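PDB 3OFK: nodulation protein S from Bradyrhizobium sp., which probably transfers a methyl group from S-adenosylmethionine to nitrogen during the synthesis of nodulation (Nod) factors, the lipochitooligosaccharide signals of rhizobial symbiosis. Local coordinates for residues T104-F109 with D138-M143. Sequence-based numbering, arbitrary orientation.
Sequences TDILQF and DNMVKM. With SAH (S-adenosyl-L-homocysteine), chain E.
With chi1 of Asn139 at -166°, CG lies opposite the backbone N and the amide is carried off helix 130-142 toward the turn at 104-109, where ND2 meets two backbone carbonyls. Met143 has CG opposite its own carbonyl carbon and a bend at chi3 (-71°), which turns CE back to Ile106 while SD stays near Phe109. Asn139 ND2 gives one hydrogen bond to Ile106 O (2.9 Å), approached nearly in line with its C=O although the bond is bent at the hydrogen, and a straighter one to Phe109 O (2.8 Å, N-H...O 158°). Both oxygens lie close to the amide plane, so the pair fixes the rotation of the carboxamide as well as its position. Ile106 O also takes a weak bond from Phe109 N within the turn. Apolar contacts lie alongside the amide: Ile106 CD1 packs against Met143 CE at 4.0 Å and reaches Met140 CG more loosely. In a Met-aromatic contact, Met143 SD approaches the Phe109 ring obliquely, 3.7 Å from CE2. Ile58 of strand 52-58 touches both Ile106 and Met140, joining this cluster to the Rossmann-like sheet.

The other side of the same turn holds the adenine of SAH. Asp105 OD1 accepts from SAH N6 (3.0 Å) and also from Leu107 N, the latter closing an Asx turn, while Ile106 N donates to SAH N1 (3.0 Å). Ile106 thus presents its N-H to the ligand and its carbonyl to the helix. One primary amide, spending both N-H groups on main-chain oxygens, ties the loop that binds the adenine to helix 130-142; this second-shell grip is consistent with a helix-braced turn that positions Asp105 and Ile106 for N6 and N1 of the adenine.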
loop_
_atom_site.group_PDB
_atom_site.type_symbol
_atom_site.label_atom_id
_atom_site.label_comp_id
_atom_site.label_asym_id
_atom_site.label_seq_id
_atom_site.Cartn_x
_atom_site.Cartn_y
_atom_site.Cartn_z
ATOM N N THR A 104 -5.192 5.727 11.456
ATOM C CA THR A 104 -5.749 6.904 10.788
ATOM C C THR A 104 -5.904 6.592 9.322
ATOM O O THR A 104 -5.163 5.804 8.742
ATOM C CB THR A 104 -4.823 8.160 10.902
ATOM O OG1 THR A 104 -4.324 8.272 12.231
ATOM C CG2 THR A 104 -5.576 9.437 10.584
ATOM N N ASP A 105 -6.857 7.275 8.737
ATOM C CA ASP A 105 -7.085 7.265 7.333
ATOM C C ASP A 105 -5.968 8.110 6.696
ATOM O O ASP A 105 -5.526 9.128 7.258
ATOM C CB ASP A 105 -8.460 7.888 7.085
ATOM C CG ASP A 105 -8.948 7.697 5.676
ATOM O OD1 ASP A 105 -8.144 7.804 4.723
ATOM O OD2 ASP A 105 -10.150 7.436 5.543
ATOM N N ILE A 106 -5.487 7.696 5.529
ATOM C CA ILE A 106 -4.448 8.486 4.839
ATOM C C ILE A 106 -4.964 9.919 4.540
ATOM O O ILE A 106 -4.185 10.881 4.536
ATOM C CB ILE A 106 -3.917 7.758 3.582
ATOM C CG1 ILE A 106 -2.835 8.601 2.870
ATOM C CG2 ILE A 106 -5.041 7.368 2.632
ATOM C CD1 ILE A 106 -1.660 8.982 3.757
ATOM N N LEU A 107 -6.280 10.051 4.335
ATOM C CA LEU A 107 -6.945 11.353 4.149
ATOM C C LEU A 107 -6.812 12.271 5.331
ATOM O O LEU A 107 -6.888 13.489 5.170
ATOM C CB LEU A 107 -8.446 11.172 3.875
ATOM C CG LEU A 107 -8.848 10.729 2.466
ATOM C CD1 LEU A 107 -10.360 10.654 2.412
ATOM C CD2 LEU A 107 -8.319 11.684 1.401
ATOM N N GLN A 108 -6.654 11.710 6.522
ATOM C CA GLN A 108 -6.604 12.514 7.734
ATOM C C GLN A 108 -5.232 12.597 8.355
ATOM O O GLN A 108 -5.042 13.344 9.303
ATOM C CB GLN A 108 -7.601 11.984 8.751
ATOM C CG GLN A 108 -9.006 12.573 8.585
ATOM C CD GLN A 108 -9.634 12.841 9.922
ATOM O OE1 GLN A 108 -10.097 11.912 10.593
ATOM N NE2 GLN A 108 -9.632 14.117 10.347
ATOM N N PHE A 109 -4.278 11.834 7.827
ATOM C CA PHE A 109 -2.944 11.767 8.400
ATOM C C PHE A 109 -2.205 13.043 8.065
ATOM O O PHE A 109 -2.049 13.400 6.890
ATOM C CB PHE A 109 -2.187 10.558 7.836
ATOM C CG PHE A 109 -0.848 10.307 8.493
ATOM C CD1 PHE A 109 -0.739 10.190 9.867
ATOM C CD2 PHE A 109 0.287 10.141 7.734
ATOM C CE1 PHE A 109 0.497 9.926 10.471
ATOM C CE2 PHE A 109 1.514 9.875 8.331
ATOM C CZ PHE A 109 1.620 9.778 9.695
ATOM N N ASP A 138 -1.823 13.895 -2.902
ATOM C CA ASP A 138 -1.121 15.165 -2.627
ATOM C C ASP A 138 -0.428 15.053 -1.277
ATOM O O ASP A 138 0.674 15.590 -1.061
ATOM C CB ASP A 138 -2.078 16.384 -2.626
ATOM C CG ASP A 138 -2.699 16.675 -3.994
ATOM O OD1 ASP A 138 -2.218 16.137 -5.002
ATOM O OD2 ASP A 138 -3.692 17.444 -4.061
ATOM N N ASN A 139 -1.105 14.391 -0.347
ATOM C CA ASN A 139 -0.608 14.230 1.018
ATOM C C ASN A 139 0.671 13.398 1.013
ATOM O O ASN A 139 1.640 13.727 1.690
ATOM C CB ASN A 139 -1.693 13.569 1.887
ATOM C CG ASN A 139 -1.402 13.656 3.407
ATOM O OD1 ASN A 139 -0.607 14.479 3.880
ATOM N ND2 ASN A 139 -2.070 12.794 4.173
ATOM N N MET A 140 0.636 12.293 0.261
ATOM C CA MET A 140 1.793 11.424 0.092
ATOM C C MET A 140 2.966 12.193 -0.563
ATOM O O MET A 140 4.121 12.109 -0.083
ATOM C CB MET A 140 1.414 10.192 -0.736
ATOM C CG MET A 140 0.489 9.267 -0.045
ATOM S SD MET A 140 0.416 7.683 -0.905
ATOM C CE MET A 140 -0.311 8.079 -2.507
ATOM N N VAL A 141 2.678 12.962 -1.619
ATOM C CA VAL A 141 3.725 13.734 -2.299
ATOM C C VAL A 141 4.357 14.696 -1.297
ATOM O O VAL A 141 5.582 14.750 -1.180
ATOM C CB VAL A 141 3.196 14.510 -3.529
ATOM C CG1 VAL A 141 4.281 15.489 -4.096
ATOM C CG2 VAL A 141 2.725 13.531 -4.576
ATOM N N LYS A 142 3.504 15.410 -0.559
ATOM C CA LYS A 142 3.959 16.368 0.439
ATOM C C LYS A 142 4.876 15.734 1.487
ATOM O O LYS A 142 5.860 16.360 1.887
ATOM C CB LYS A 142 2.770 17.050 1.124
ATOM C CG LYS A 142 3.148 17.926 2.335
ATOM C CD LYS A 142 1.882 18.503 3.005
ATOM C CE LYS A 142 1.915 18.314 4.526
ATOM N NZ LYS A 142 1.767 16.870 4.880
ATOM N N MET A 143 4.548 14.513 1.940
ATOM C CA MET A 143 5.387 13.803 2.939
ATOM C C MET A 143 6.645 13.084 2.371
ATOM O O MET A 143 7.352 12.410 3.133
ATOM C CB MET A 143 4.561 12.741 3.692
ATOM C CG MET A 143 3.427 13.263 4.569
ATOM S SD MET A 143 2.595 11.856 5.386
ATOM C CE MET A 143 1.736 11.044 4.089
HETATM N N SAH E . -0.111 -2.736 1.752
HETATM C CA SAH E . -0.306 -4.119 2.173
HETATM C CB SAH E . -1.733 -4.308 2.681
HETATM C CG SAH E . -2.893 -4.176 1.707
HETATM S SD SAH E . -4.524 -4.643 2.385
HETATM C C SAH E . 0.011 -5.154 1.082
HETATM O O SAH E . 0.146 -4.819 -0.097
HETATM O OXT SAH E . 0.139 -6.343 1.369
HETATM C "C5'" SAH E . -5.139 -2.937 2.568
HETATM C "C4'" SAH E . -4.910 -2.230 3.890
HETATM O "O4'" SAH E . -5.233 -0.850 3.725
HETATM C "C3'" SAH E . -5.766 -2.757 5.041
HETATM O "O3'" SAH E . -4.964 -2.881 6.224
HETATM C "C2'" SAH E . -6.836 -1.665 5.196
HETATM O "O2'" SAH E . -7.329 -1.579 6.511
HETATM C "C1'" SAH E . -6.047 -0.444 4.812
HETATM N N9 SAH E . -6.790 0.770 4.402
HETATM C C8 SAH E . -7.915 0.839 3.620
HETATM N N7 SAH E . -8.230 2.142 3.453
HETATM C C5 SAH E . -7.332 2.903 4.102
HETATM C C6 SAH E . -7.214 4.291 4.176
HETATM N N6 SAH E . -8.177 5.067 3.603
HETATM N N1 SAH E . -6.178 4.812 4.911
HETATM C C2 SAH E . -5.252 3.961 5.507
HETATM N N3 SAH E . -5.372 2.580 5.392
HETATM C C4 SAH E . -6.393 2.055 4.679
#